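Local structure of PurR transcriptional regulator (Vibrio parahaemolyticus, 3D8U) at residues Ala61-Phe66 / Thr83-Ile88; His155-His160 / Ala173-Arg178; Tyr226-Ser231 / Arg268-Ala273. The protein probably acts as a DNA-binding transcription factor of the LacI/PurR family, recognising regulatory DNA sequences and controlling transcription from them. All coordinates share one frame; numbering follows the deposited sequence.

The three contacts sample both lobes of a periplasmic-binding-protein-like fold. Interaction 1 pairs two neighbouring strands in the parallel sheet of one lobe. In the other lobe, interaction 2 sets an edge strand of the parallel sheet against the helix that follows it, while interaction 3 ties the loop 226-231 to the segment 268-273 near the C-terminus. Interaction 1 lies across the chain's centre from both others, its midpoint about 37 Å from each. Interactions 2 and 3 are closer, with midpoints about 21 Å apart and nearest atoms about 14 Å apart, yet they do not touch. The three follow one another along the chain.

Interaction 1: residues Ala61-Phe66 / Thr83-Ile88; sequences AGVVLF and TPVLEI
The Phe66 ring has Ile88 lying over one face: CG1 of Ile88 sits 3.7 Å from the centroid of the Phe66 ring and only 8° off its normal, a CH-pi contact, and CB of Ile88 leans over the CD1-CE1 side of the same ring. The phenyl is carried there with CG anti to its carbonyl carbon (chi1 -75°), and both side chains leave the same face of the sheet together. Phe21 meets the ring in an edge-to-face arrangement. From Ile88, CD1 reaches back to CG2 of Val64, 3.9 Å away, and CB of Val64 rests against CB of Leu86. On the reverse face of the sheet the CG1 methyls of Val63 and Val85 touch at 3.8 Å.

Between these layers the strands 63-66 and 85-88 run parallel, bonded in the usual alternating way. Val63 N donates to Pro84 O (3.0 Å), nearly along the C=O axis, and Leu86 N answers to Val63 O. Leu65 N then reaches Leu86 O from above its carbonyl plane (2.8 Å), and Ile88 N donates to Leu65 O, the last of the four bonds between these segments.

The pair belongs to a beta-alpha-beta unit whose connection contains helix 72-80. Strand 6-10 flanks 63-66, bonded through Ala7 to Gly62 and Val64. On the other side the backbone of Glu87 bonds Leu98 and Ile100 of strand 98-100, while its carboxylate OE2 bonds Ser93 OG. The face bearing Val64, Phe66, Leu86 and Ile88 is packed by helix 16-32 and helix 236-251, the latter bringing Ala243 onto Leu86 and Met239 onto Ile88.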
ATOM      1  N   ALA B  61      -1.002 -20.992  21.307  1.00 77.80           N
ATOM      2  CA  ALA B  61      -1.263 -21.273  19.887  1.00 77.74           C
ATOM      3  C   ALA B  61       0.026 -21.375  19.069  1.00 77.90           C
ATOM      4  O   ALA B  61       1.016 -21.946  19.536  1.00 77.82           O
ATOM      5  CB  ALA B  61      -2.243 -20.267  19.290  1.00 77.56           C
ATOM      6  N   GLY B  62       0.001 -20.839  17.850  1.00 78.04           N
ATOM      7  CA  GLY B  62       1.186 -20.761  17.007  1.00 78.06           C
ATOM      8  C   GLY B  62       1.422 -19.338  16.549  1.00 78.22           C
ATOM      9  O   GLY B  62       0.559 -18.477  16.709  1.00 78.35           O
ATOM     10  N   VAL B  63       2.591 -19.091  15.972  1.00 78.36           N
ATOM     11  CA  VAL B  63       2.946 -17.770  15.469  1.00 78.47           C
ATOM     12  C   VAL B  63       3.468 -17.866  14.034  1.00 78.73           C
ATOM     13  O   VAL B  63       4.122 -18.845  13.671  1.00 78.85           O
ATOM     14  CB  VAL B  63       3.971 -17.070  16.407  1.00 78.50           C
ATOM     15  CG1 VAL B  63       5.104 -18.016  16.794  1.00 78.46           C
ATOM     16  CG2 VAL B  63       4.509 -15.774  15.797  1.00 78.02           C
ATOM     17  N   VAL B  64       3.178 -16.852  13.221  1.00 78.91           N
ATOM     18  CA  VAL B  64       3.577 -16.869  11.810  1.00 79.10           C
ATOM     19  C   VAL B  64       4.391 -15.632  11.446  1.00 79.16           C
ATOM     20  O   VAL B  64       4.009 -14.512  11.778  1.00 79.16           O
ATOM     21  CB  VAL B  64       2.361 -17.098  10.863  1.00 79.01           C
ATOM     22  CG1 VAL B  64       1.138 -16.395  11.387  1.00 79.69           C
ATOM     23  CG2 VAL B  64       2.661 -16.657   9.448  1.00 79.09           C
ATOM     24  N   LEU B  65       5.519 -15.864  10.771  1.00 79.37           N
ATOM     25  CA  LEU B  65       6.525 -14.831  10.526  1.00 79.76           C
ATOM     26  C   LEU B  65       6.974 -14.728   9.075  1.00 79.97           C
ATOM     27  O   LEU B  65       7.106 -15.736   8.377  1.00 80.05           O
ATOM     28  CB  LEU B  65       7.762 -15.085  11.385  1.00 79.69           C
ATOM     29  CG  LEU B  65       7.624 -15.110  12.903  1.00 79.74           C
ATOM     30  CD1 LEU B  65       9.009 -15.176  13.504  1.00 80.08           C
ATOM     31  CD2 LEU B  65       6.874 -13.892  13.419  1.00 79.42           C
ATOM     32  N   PHE B  66       7.239 -13.501   8.645  1.00 80.04           N
ATOM     33  CA  PHE B  66       7.760 -13.247   7.319  1.00 80.28           C
ATOM     34  C   PHE B  66       9.277 -13.290   7.330  1.00 80.56           C
ATOM     35  O   PHE B  66       9.904 -12.951   8.335  1.00 80.66           O
ATOM     36  CB  PHE B  66       7.269 -11.890   6.841  1.00 80.49           C
ATOM     37  CG  PHE B  66       5.840 -11.894   6.428  1.00 80.30           C
ATOM     38  CD1 PHE B  66       5.493 -11.742   5.092  1.00 80.61           C
ATOM     39  CD2 PHE B  66       4.834 -12.075   7.366  1.00 81.02           C
ATOM     40  CE1 PHE B  66       4.155 -11.755   4.685  1.00 81.06           C
ATOM     41  CE2 PHE B  66       3.493 -12.102   6.974  1.00 82.01           C
ATOM     42  CZ  PHE B  66       3.155 -11.938   5.625  1.00 81.89           C
ATOM     43  N   THR B  83       5.882 -24.292  20.467  1.00 84.39           N
ATOM     44  CA  THR B  83       4.742 -23.875  19.650  1.00 84.21           C
ATOM     45  C   THR B  83       5.148 -23.789  18.180  1.00 84.06           C
ATOM     46  O   THR B  83       6.320 -23.544  17.880  1.00 83.91           O
ATOM     47  CB  THR B  83       4.194 -22.508  20.093  1.00 84.22           C
ATOM     48  OG1 THR B  83       5.259 -21.552  20.118  1.00 84.14           O
ATOM     49  CG2 THR B  83       3.549 -22.604  21.475  1.00 84.28           C
ATOM     50  N   PRO B  84       4.180 -23.984  17.262  1.00 84.05           N
ATOM     51  CA  PRO B  84       4.439 -24.069  15.815  1.00 84.01           C
ATOM     52  C   PRO B  84       4.663 -22.715  15.123  1.00 83.83           C
ATOM     53  O   PRO B  84       4.074 -21.708  15.525  1.00 83.74           O
ATOM     54  CB  PRO B  84       3.169 -24.744  15.266  1.00 84.13           C
ATOM     55  CG  PRO B  84       2.297 -25.069  16.487  1.00 84.11           C
ATOM     56  CD  PRO B  84       2.744 -24.143  17.557  1.00 83.98           C
ATOM     57  N   VAL B  85       5.500 -22.721  14.081  1.00 83.61           N
ATOM     58  CA  VAL B  85       5.917 -21.508  13.353  1.00 83.43           C
ATOM     59  C   VAL B  85       5.764 -21.635  11.833  1.00 83.25           C
ATOM     60  O   VAL B  85       6.154 -22.653  11.240  1.00 83.10           O
ATOM     61  CB  VAL B  85       7.403 -21.117  13.650  1.00 83.46           C
ATOM     62  CG1 VAL B  85       7.507 -20.160  14.828  1.00 83.44           C
ATOM     63  CG2 VAL B  85       8.262 -22.355  13.880  1.00 83.44           C
ATOM     64  N   LEU B  86       5.217 -20.588  11.211  1.00 83.03           N
ATOM     65  CA  LEU B  86       5.119 -20.514   9.744  1.00 82.86           C
ATOM     66  C   LEU B  86       5.862 -19.304   9.144  1.00 82.67           C
ATOM     67  O   LEU B  86       5.419 -18.156   9.253  1.00 82.81           O
ATOM     68  CB  LEU B  86       3.651 -20.512   9.285  1.00 82.99           C
ATOM     69  CG  LEU B  86       3.255 -21.039   7.892  1.00 82.76           C
ATOM     70  CD1 LEU B  86       1.832 -20.624   7.566  1.00 82.62           C
ATOM     71  CD2 LEU B  86       4.168 -20.574   6.788  1.00 83.07           C
ATOM     72  N   GLU B  87       6.991 -19.569   8.499  1.00 82.32           N
ATOM     73  CA  GLU B  87       7.690 -18.524   7.772  1.00 81.86           C
ATOM     74  C   GLU B  87       7.018 -18.305   6.426  1.00 81.16           C
ATOM     75  O   GLU B  87       6.776 -19.252   5.687  1.00 81.08           O
ATOM     76  CB  GLU B  87       9.170 -18.879   7.622  1.00 82.04           C
ATOM     77  CG  GLU B  87      10.003 -18.483   8.852  1.00 83.27           C
ATOM     78  CD  GLU B  87      11.301 -19.277   9.012  1.00 84.75           C
ATOM     79  OE1 GLU B  87      11.322 -20.489   8.684  1.00 85.08           O
ATOM     80  OE2 GLU B  87      12.296 -18.687   9.497  1.00 84.61           O
ATOM     81  N   ILE B  88       6.661 -17.064   6.127  1.00 80.58           N
ATOM     82  CA  ILE B  88       6.302 -16.721   4.760  1.00 80.18           C
ATOM     83  C   ILE B  88       7.635 -16.390   4.122  1.00 80.40           C
ATOM     84  O   ILE B  88       8.119 -15.257   4.203  1.00 80.38           O
ATOM     85  CB  ILE B  88       5.326 -15.534   4.637  1.00 80.03           C
ATOM     86  CG1 ILE B  88       4.183 -15.627   5.666  1.00 80.46           C
ATOM     87  CG2 ILE B  88       4.801 -15.425   3.212  1.00 78.46           C
ATOM     88  CD1 ILE B  88       3.343 -16.934   5.645  1.00 80.24           C
TER

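Interaction 2: residues His155-His160 / Ala173-Arg178; sequences HFLTTH and AKLLLR
CD2 of Leu157 meets CD2 of Leu175 at 3.9 Å, the two side chains overlapping while heading opposite ways. Lys174 adds its CB to the same methyl of Leu157, so the aliphatic base of the lysine borders the leucine pair. Leu175 also spreads both its methyls toward the backbone of His155, with CD1 and CD2 each about 4.0 Å from His155 O.

Just before the strand, the His155 imidazole receives the aliphatic part of Arg178 at its edge: ND1 of His155 is 3.4 Å from CG of Arg178, and CD of Arg178 lies in the ring plane. CG of the arginine stands anti to its backbone N (chi1 -169°), which brings CG and CD up to the ND1-CE1 edge of the imidazole; the guanidinium is turned 64° from the ring.

Strand 156-159 and the last turns of helix 165-178 run roughly antiparallel, at 145°, as expected where a strand leads into the helix packed against it. Strand 123-128 holds the edge strand in place through Phe125 and Gly127, and Phe156 turns to helix 133-148 on the other side.

No hydrogen bond joins the two segments, so their cohesion rests on apolar and van der Waals contact, with charged groups kept toward the surface.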
ATOM      1  N   HIS B 155      23.625  -4.426 -16.406  1.00 84.85           N
ATOM      2  CA  HIS B 155      22.948  -3.131 -16.489  1.00 84.13           C
ATOM      3  C   HIS B 155      21.776  -3.152 -15.566  1.00 83.02           C
ATOM      4  O   HIS B 155      20.600  -3.266 -15.974  1.00 82.52           O
ATOM      5  CB  HIS B 155      22.639  -2.686 -17.939  1.00 83.98           C
ATOM      6  CG  HIS B 155      23.879  -2.333 -18.699  1.00 86.64           C
ATOM      7  ND1 HIS B 155      24.695  -1.279 -18.336  1.00 88.07           N
ATOM      8  CD2 HIS B 155      24.517  -2.962 -19.717  1.00 89.19           C
ATOM      9  CE1 HIS B 155      25.742  -1.235 -19.145  1.00 88.71           C
ATOM     10  NE2 HIS B 155      25.664  -2.251 -19.987  1.00 87.42           N
ATOM     11  N   PHE B 156      22.130  -3.076 -14.289  1.00 81.78           N
ATOM     12  CA  PHE B 156      21.130  -3.086 -13.239  1.00 81.50           C
ATOM     13  C   PHE B 156      21.336  -1.974 -12.215  1.00 82.19           C
ATOM     14  O   PHE B 156      22.477  -1.503 -12.025  1.00 82.35           O
ATOM     15  CB  PHE B 156      21.074  -4.453 -12.568  1.00 79.77           C
ATOM     16  CG  PHE B 156      22.295  -4.817 -11.825  1.00 77.37           C
ATOM     17  CD1 PHE B 156      23.251  -5.627 -12.394  1.00 77.18           C
ATOM     18  CD2 PHE B 156      22.493  -4.388 -10.534  1.00 77.31           C
ATOM     19  CE1 PHE B 156      24.397  -6.011 -11.692  1.00 72.44           C
ATOM     20  CE2 PHE B 156      23.658  -4.773  -9.823  1.00 76.67           C
ATOM     21  CZ  PHE B 156      24.585  -5.590 -10.413  1.00 73.97           C
ATOM     22  N   LEU B 157      20.236  -1.567 -11.572  1.00 82.06           N
ATOM     23  CA  LEU B 157      20.285  -0.650 -10.444  1.00 82.61           C
ATOM     24  C   LEU B 157      19.498  -1.196  -9.292  1.00 82.97           C
ATOM     25  O   LEU B 157      18.317  -1.548  -9.480  1.00 83.77           O
ATOM     26  CB  LEU B 157      19.631   0.668 -10.820  1.00 82.82           C
ATOM     27  CG  LEU B 157      20.431   1.897 -11.182  1.00 83.50           C
ATOM     28  CD1 LEU B 157      21.881   1.561 -11.478  1.00 85.03           C
ATOM     29  CD2 LEU B 157      19.771   2.512 -12.402  1.00 85.70           C
ATOM     30  N   THR B 158      20.088  -1.232  -8.097  1.00 82.85           N
ATOM     31  CA  THR B 158      19.284  -1.564  -6.909  1.00 83.61           C
ATOM     32  C   THR B 158      19.447  -0.559  -5.770  1.00 84.39           C
ATOM     33  O   THR B 158      20.488   0.076  -5.656  1.00 84.97           O
ATOM     34  CB  THR B 158      19.586  -2.967  -6.406  1.00 83.54           C
ATOM     35  OG1 THR B 158      20.998  -3.123  -6.266  1.00 83.97           O
ATOM     36  CG2 THR B 158      19.063  -4.025  -7.387  1.00 83.17           C
ATOM     37  N   THR B 159      18.424  -0.380  -4.939  1.00 84.90           N
ATOM     38  CA  THR B 159      18.626   0.386  -3.704  1.00 85.90           C
ATOM     39  C   THR B 159      18.171  -0.388  -2.501  1.00 86.24           C
ATOM     40  O   THR B 159      17.330  -1.282  -2.583  1.00 86.36           O
ATOM     41  CB  THR B 159      17.906   1.761  -3.675  1.00 86.41           C
ATOM     42  OG1 THR B 159      16.483   1.580  -3.697  1.00 86.81           O
ATOM     43  CG2 THR B 159      18.337   2.643  -4.853  1.00 87.66           C
ATOM     44  N   HIS B 160      18.737  -0.035  -1.365  1.00 87.18           N
ATOM     45  CA  HIS B 160      18.275  -0.570  -0.094  1.00 88.05           C
ATOM     46  C   HIS B 160      16.924   0.079   0.239  1.00 87.59           C
ATOM     47  O   HIS B 160      16.127  -0.473   0.992  1.00 87.62           O
ATOM     48  CB  HIS B 160      19.340  -0.364   1.009  1.00 88.59           C
ATOM     49  CG  HIS B 160      20.018   0.986   0.996  1.00 91.75           C
ATOM     50  ND1 HIS B 160      20.577   1.549   2.131  1.00 94.04           N
ATOM     51  CD2 HIS B 160      20.236   1.881  -0.006  1.00 94.12           C
ATOM     52  CE1 HIS B 160      21.104   2.725   1.828  1.00 94.60           C
ATOM     53  NE2 HIS B 160      20.902   2.956   0.541  1.00 94.22           N
ATOM     54  N   ALA B 173      16.462   6.742 -16.500  1.00 75.04           N
ATOM     55  CA  ALA B 173      17.462   7.757 -16.862  1.00 74.69           C
ATOM     56  C   ALA B 173      18.891   7.217 -16.800  1.00 74.79           C
ATOM     57  O   ALA B 173      19.593   7.206 -17.813  1.00 74.63           O
ATOM     58  CB  ALA B 173      17.323   8.988 -16.037  1.00 73.80           C
ATOM     59  N   LYS B 174      19.309   6.742 -15.632  1.00 75.18           N
ATOM     60  CA  LYS B 174      20.701   6.398 -15.430  1.00 76.31           C
ATOM     61  C   LYS B 174      21.139   5.228 -16.329  1.00 76.89           C
ATOM     62  O   LYS B 174      22.271   5.197 -16.819  1.00 76.65           O
ATOM     63  CB  LYS B 174      20.967   6.076 -13.966  1.00 77.02           C
ATOM     64  CG  LYS B 174      20.637   7.190 -12.966  1.00 79.16           C
ATOM     65  CD  LYS B 174      21.448   6.953 -11.692  1.00 83.08           C
ATOM     66  CE  LYS B 174      20.967   7.776 -10.499  1.00 86.88           C
ATOM     67  NZ  LYS B 174      19.877   7.096  -9.720  1.00 90.07           N
ATOM     68  N   LEU B 175      20.238   4.275 -16.556  1.00 77.59           N
ATOM     69  CA  LEU B 175      20.513   3.201 -17.485  1.00 78.27           C
ATOM     70  C   LEU B 175      20.729   3.739 -18.906  1.00 78.63           C
ATOM     71  O   LEU B 175      21.732   3.446 -19.539  1.00 78.46           O
ATOM     72  CB  LEU B 175      19.394   2.154 -17.432  1.00 78.55           C
ATOM     73  CG  LEU B 175      19.297   1.252 -16.191  1.00 78.41           C
ATOM     74  CD1 LEU B 175      18.446   0.072 -16.507  1.00 78.32           C
ATOM     75  CD2 LEU B 175      20.643   0.745 -15.729  1.00 76.96           C
ATOM     76  N   LEU B 176      19.794   4.554 -19.385  1.00 79.41           N
ATOM     77  CA  LEU B 176      19.964   5.266 -20.648  1.00 79.93           C
ATOM     78  C   LEU B 176      21.293   5.948 -20.742  1.00 80.28           C
ATOM     79  O   LEU B 176      21.811   6.091 -21.833  1.00 81.87           O
ATOM     80  CB  LEU B 176      18.900   6.342 -20.805  1.00 79.58           C
ATOM     81  CG  LEU B 176      17.668   6.105 -21.677  1.00 80.56           C
ATOM     82  CD1 LEU B 176      17.481   4.653 -22.153  1.00 81.41           C
ATOM     83  CD2 LEU B 176      16.430   6.596 -20.960  1.00 80.94           C
ATOM     84  N   LEU B 177      21.827   6.420 -19.620  1.00 79.94           N
ATOM     85  CA  LEU B 177      23.019   7.250 -19.663  1.00 79.65           C
ATOM     86  C   LEU B 177      24.236   6.355 -19.600  1.00 80.53           C
ATOM     87  O   LEU B 177      25.301   6.681 -20.123  1.00 80.53           O
ATOM     88  CB  LEU B 177      23.016   8.260 -18.512  1.00 79.63           C
ATOM     89  CG  LEU B 177      24.270   9.082 -18.176  1.00 78.57           C
ATOM     90  CD1 LEU B 177      24.502  10.107 -19.239  1.00 80.14           C
ATOM     91  CD2 LEU B 177      24.119   9.786 -16.864  1.00 78.59           C
ATOM     92  N   ARG B 178      24.069   5.232 -18.911  1.00 81.43           N
ATOM     93  CA  ARG B 178      25.041   4.168 -18.906  1.00 81.46           C
ATOM     94  C   ARG B 178      25.191   3.752 -20.383  1.00 81.77           C
ATOM     95  O   ARG B 178      26.301   3.744 -20.910  1.00 81.58           O
ATOM     96  CB  ARG B 178      24.545   3.028 -17.986  1.00 81.30           C
ATOM     97  CG  ARG B 178      25.565   1.936 -17.661  1.00 82.92           C
ATOM     98  CD  ARG B 178      25.478   1.457 -16.212  1.00 86.21           C
ATOM     99  NE  ARG B 178      26.727   0.784 -15.773  1.00 91.72           N
ATOM    100  CZ  ARG B 178      27.862   1.382 -15.315  1.00 91.05           C
ATOM    101  NH1 ARG B 178      27.999   2.716 -15.225  1.00 87.40           N
ATOM    102  NH2 ARG B 178      28.891   0.624 -14.937  1.00 89.97           N
TER

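Interaction 3: residues Tyr226-Ser231 / Arg268-Ala273; sequences YPSLTS and RRASTA
Ser228 and Leu229 run past Ala270 and Ser271, and Thr230 comes closest to Arg269, their CA atoms 4.4 Å apart. The peptide before Pro227 is cis, and Ala270-Ser271 form a short 3-10 turn closed by Ala273 N on Ala270 O. The backbones are joined directly where Ser271 N donates to Ser228 O (3.1 Å), nearly head-on to the carbonyl. At the Pro227 end its CB packs on CB of Ala270, and OG of Ser228 takes a weak hydrogen bond from Ala270 N.

Each of the other bonds across the contact also uses a side-chain atom. Thr230 OG1, set anti to its own carbonyl carbon (chi1 -72°), accepts from Arg269 N at 2.8 Å and shares a hydrogen bond with Thr272 OG1 at 2.7 Å, the Thr230 side chain standing roughly perpendicular to that of Thr272. In the reverse sense Thr230 N donates to Ser271 OG (3.0 Å), so this one residue is held through both its amide and its hydroxyl. Arg269 stretches out from CG to NE along Leu229, and its NE reaches Leu229 O at 2.8 Å; the oxygen lies at the guanidinium edge, in its plane, while NE stands well above the plane of the carbonyl.

Second partners fix these groups. Arg269 NH2 forms a salt bridge with Glu233, Ser271 OG also bonds Ile213 O in strand 212-215, and Thr272 OG1 bonds His114 of helix 104-117.

The chemistry is that of two irregular loops, one leading into strand 231-233, the other leaving strand 265-267, joined largely through the hydroxyls of Ser228, Thr230, Ser271 and Thr272; the Glu233 carboxylate would be expected to balance the Arg269 charge.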
ATOM      1  N   TYR B 226      -1.035   2.770 -19.411  1.00 83.78           N
ATOM      2  CA  TYR B 226      -1.005   2.832 -20.873  1.00 84.14           C
ATOM      3  C   TYR B 226       0.391   3.115 -21.418  1.00 84.11           C
ATOM      4  O   TYR B 226       0.996   4.108 -21.035  1.00 84.38           O
ATOM      5  CB  TYR B 226      -1.892   3.940 -21.383  1.00 84.66           C
ATOM      6  CG  TYR B 226      -1.746   4.132 -22.877  1.00 86.11           C
ATOM      7  CD1 TYR B 226      -0.903   5.118 -23.397  1.00 86.38           C
ATOM      8  CD2 TYR B 226      -2.441   3.308 -23.776  1.00 86.68           C
ATOM      9  CE1 TYR B 226      -0.763   5.290 -24.768  1.00 86.76           C
ATOM     10  CE2 TYR B 226      -2.315   3.473 -25.150  1.00 86.49           C
ATOM     11  CZ  TYR B 226      -1.473   4.466 -25.632  1.00 86.96           C
ATOM     12  OH  TYR B 226      -1.332   4.624 -26.983  1.00 87.32           O
ATOM     13  N   PRO B 227       0.904   2.254 -22.315  1.00 83.61           N
ATOM     14  CA  PRO B 227       0.359   0.962 -22.693  1.00 83.14           C
ATOM     15  C   PRO B 227       0.324   0.112 -21.437  1.00 82.69           C
ATOM     16  O   PRO B 227       1.177   0.307 -20.583  1.00 83.29           O
ATOM     17  CB  PRO B 227       1.433   0.418 -23.629  1.00 82.88           C
ATOM     18  CG  PRO B 227       2.066   1.588 -24.196  1.00 82.74           C
ATOM     19  CD  PRO B 227       2.142   2.539 -23.056  1.00 83.43           C
ATOM     20  N   SER B 228      -0.649  -0.785 -21.303  1.00 81.63           N
ATOM     21  CA  SER B 228      -0.783  -1.614 -20.112  1.00 80.96           C
ATOM     22  C   SER B 228       0.437  -2.475 -20.036  1.00 81.34           C
ATOM     23  O   SER B 228       1.028  -2.792 -21.071  1.00 81.90           O
ATOM     24  CB  SER B 228      -1.954  -2.542 -20.292  1.00 81.04           C
ATOM     25  OG  SER B 228      -1.805  -3.232 -21.515  1.00 80.89           O
ATOM     26  N   LEU B 229       0.830  -2.913 -18.848  1.00 81.03           N
ATOM     27  CA  LEU B 229       2.097  -3.621 -18.838  1.00 80.63           C
ATOM     28  C   LEU B 229       2.141  -5.070 -18.425  1.00 79.83           C
ATOM     29  O   LEU B 229       1.576  -5.478 -17.416  1.00 79.65           O
ATOM     30  CB  LEU B 229       3.209  -2.805 -18.146  1.00 81.66           C
ATOM     31  CG  LEU B 229       2.903  -1.842 -17.010  1.00 81.55           C
ATOM     32  CD1 LEU B 229       2.276  -2.635 -15.875  1.00 81.34           C
ATOM     33  CD2 LEU B 229       4.202  -1.141 -16.617  1.00 79.93           C
ATOM     34  N   THR B 230       2.856  -5.820 -19.245  1.00 79.07           N
ATOM     35  CA  THR B 230       3.156  -7.209 -19.003  1.00 79.14           C
ATOM     36  C   THR B 230       3.751  -7.365 -17.624  1.00 79.58           C
ATOM     37  O   THR B 230       4.778  -6.780 -17.319  1.00 81.39           O
ATOM     38  CB  THR B 230       4.178  -7.700 -20.032  1.00 78.86           C
ATOM     39  OG1 THR B 230       3.542  -7.816 -21.304  1.00 78.44           O
ATOM     40  CG2 THR B 230       4.769  -9.037 -19.637  1.00 78.03           C
ATOM     41  N   SER B 231       3.130  -8.171 -16.788  1.00 79.51           N
ATOM     42  CA  SER B 231       3.699  -8.420 -15.498  1.00 79.09           C
ATOM     43  C   SER B 231       3.314  -9.763 -14.913  1.00 78.30           C
ATOM     44  O   SER B 231       2.387 -10.444 -15.371  1.00 78.13           O
ATOM     45  CB  SER B 231       3.184  -7.377 -14.551  1.00 79.90           C
ATOM     46  OG  SER B 231       2.144  -7.987 -13.834  1.00 82.76           O
ATOM     47  N   ARG B 268       0.611 -11.380 -20.169  1.00 76.73           N
ATOM     48  CA  ARG B 268       1.273 -10.729 -21.292  1.00 76.39           C
ATOM     49  C   ARG B 268       0.390  -9.596 -21.761  1.00 76.19           C
ATOM     50  O   ARG B 268      -0.737  -9.845 -22.147  1.00 76.67           O
ATOM     51  CB  ARG B 268       1.456 -11.722 -22.427  1.00 76.80           C
ATOM     52  CG  ARG B 268       2.300 -12.934 -22.074  1.00 77.80           C
ATOM     53  CD  ARG B 268       1.720 -14.211 -22.666  1.00 80.51           C
ATOM     54  NE  ARG B 268       2.759 -15.235 -22.790  1.00 83.77           N
ATOM     55  CZ  ARG B 268       3.151 -16.050 -21.807  1.00 83.52           C
ATOM     56  NH1 ARG B 268       4.122 -16.928 -22.028  1.00 82.23           N
ATOM     57  NH2 ARG B 268       2.583 -15.987 -20.601  1.00 83.15           N
ATOM     58  N   ARG B 269       0.871  -8.352 -21.694  1.00 75.95           N
ATOM     59  CA  ARG B 269       0.096  -7.187 -22.171  1.00 75.87           C
ATOM     60  C   ARG B 269       0.905  -6.336 -23.139  1.00 76.49           C
ATOM     61  O   ARG B 269       1.860  -6.830 -23.731  1.00 76.09           O
ATOM     62  CB  ARG B 269      -0.380  -6.311 -21.023  1.00 75.21           C
ATOM     63  CG  ARG B 269      -0.620  -7.042 -19.765  1.00 74.74           C
ATOM     64  CD  ARG B 269      -1.170  -6.050 -18.832  1.00 77.89           C
ATOM     65  NE  ARG B 269      -1.057  -6.440 -17.432  1.00 79.85           N
ATOM     66  CZ  ARG B 269      -1.940  -7.198 -16.796  1.00 78.38           C
ATOM     67  NH1 ARG B 269      -3.005  -7.679 -17.441  1.00 77.89           N
ATOM     68  NH2 ARG B 269      -1.747  -7.464 -15.513  1.00 77.33           N
ATOM     69  N   ALA B 270       0.547  -5.056 -23.290  1.00 77.29           N
ATOM     70  CA  ALA B 270       1.168  -4.246 -24.340  1.00 78.02           C
ATOM     71  C   ALA B 270       2.672  -4.140 -24.202  1.00 79.10           C
ATOM     72  O   ALA B 270       3.392  -4.374 -25.172  1.00 80.51           O
ATOM     73  CB  ALA B 270       0.564  -2.901 -24.434  1.00 77.04           C
ATOM     74  N   SER B 271       3.162  -3.836 -23.004  1.00 79.69           N
ATOM     75  CA  SER B 271       4.541  -3.372 -22.871  1.00 80.21           C
ATOM     76  C   SER B 271       5.599  -4.415 -23.259  1.00 80.61           C
ATOM     77  O   SER B 271       6.816  -4.124 -23.194  1.00 80.70           O
ATOM     78  CB  SER B 271       4.797  -2.909 -21.455  1.00 80.31           C
ATOM     79  OG  SER B 271       4.829  -4.035 -20.597  1.00 82.53           O
ATOM     80  N   THR B 272       5.163  -5.624 -23.632  1.00 80.30           N
ATOM     81  CA  THR B 272       6.088  -6.577 -24.251  1.00 80.65           C
ATOM     82  C   THR B 272       5.621  -7.135 -25.551  1.00 80.79           C
ATOM     83  O   THR B 272       6.126  -8.162 -25.972  1.00 81.10           O
ATOM     84  CB  THR B 272       6.493  -7.781 -23.357  1.00 80.18           C
ATOM     85  OG1 THR B 272       5.360  -8.616 -23.107  1.00 80.98           O
ATOM     86  CG2 THR B 272       7.096  -7.312 -22.067  1.00 81.05           C
ATOM     87  N   ALA B 273       4.678  -6.470 -26.203  1.00 81.72           N
ATOM     88  CA  ALA B 273       4.005  -7.086 -27.351  1.00 82.33           C
ATOM     89  C   ALA B 273       4.796  -6.854 -28.628  1.00 83.30           C
ATOM     90  O   ALA B 273       5.720  -6.033 -28.664  1.00 83.25           O
ATOM     91  CB  ALA B 273       2.623  -6.568 -27.478  1.00 81.36           C
TER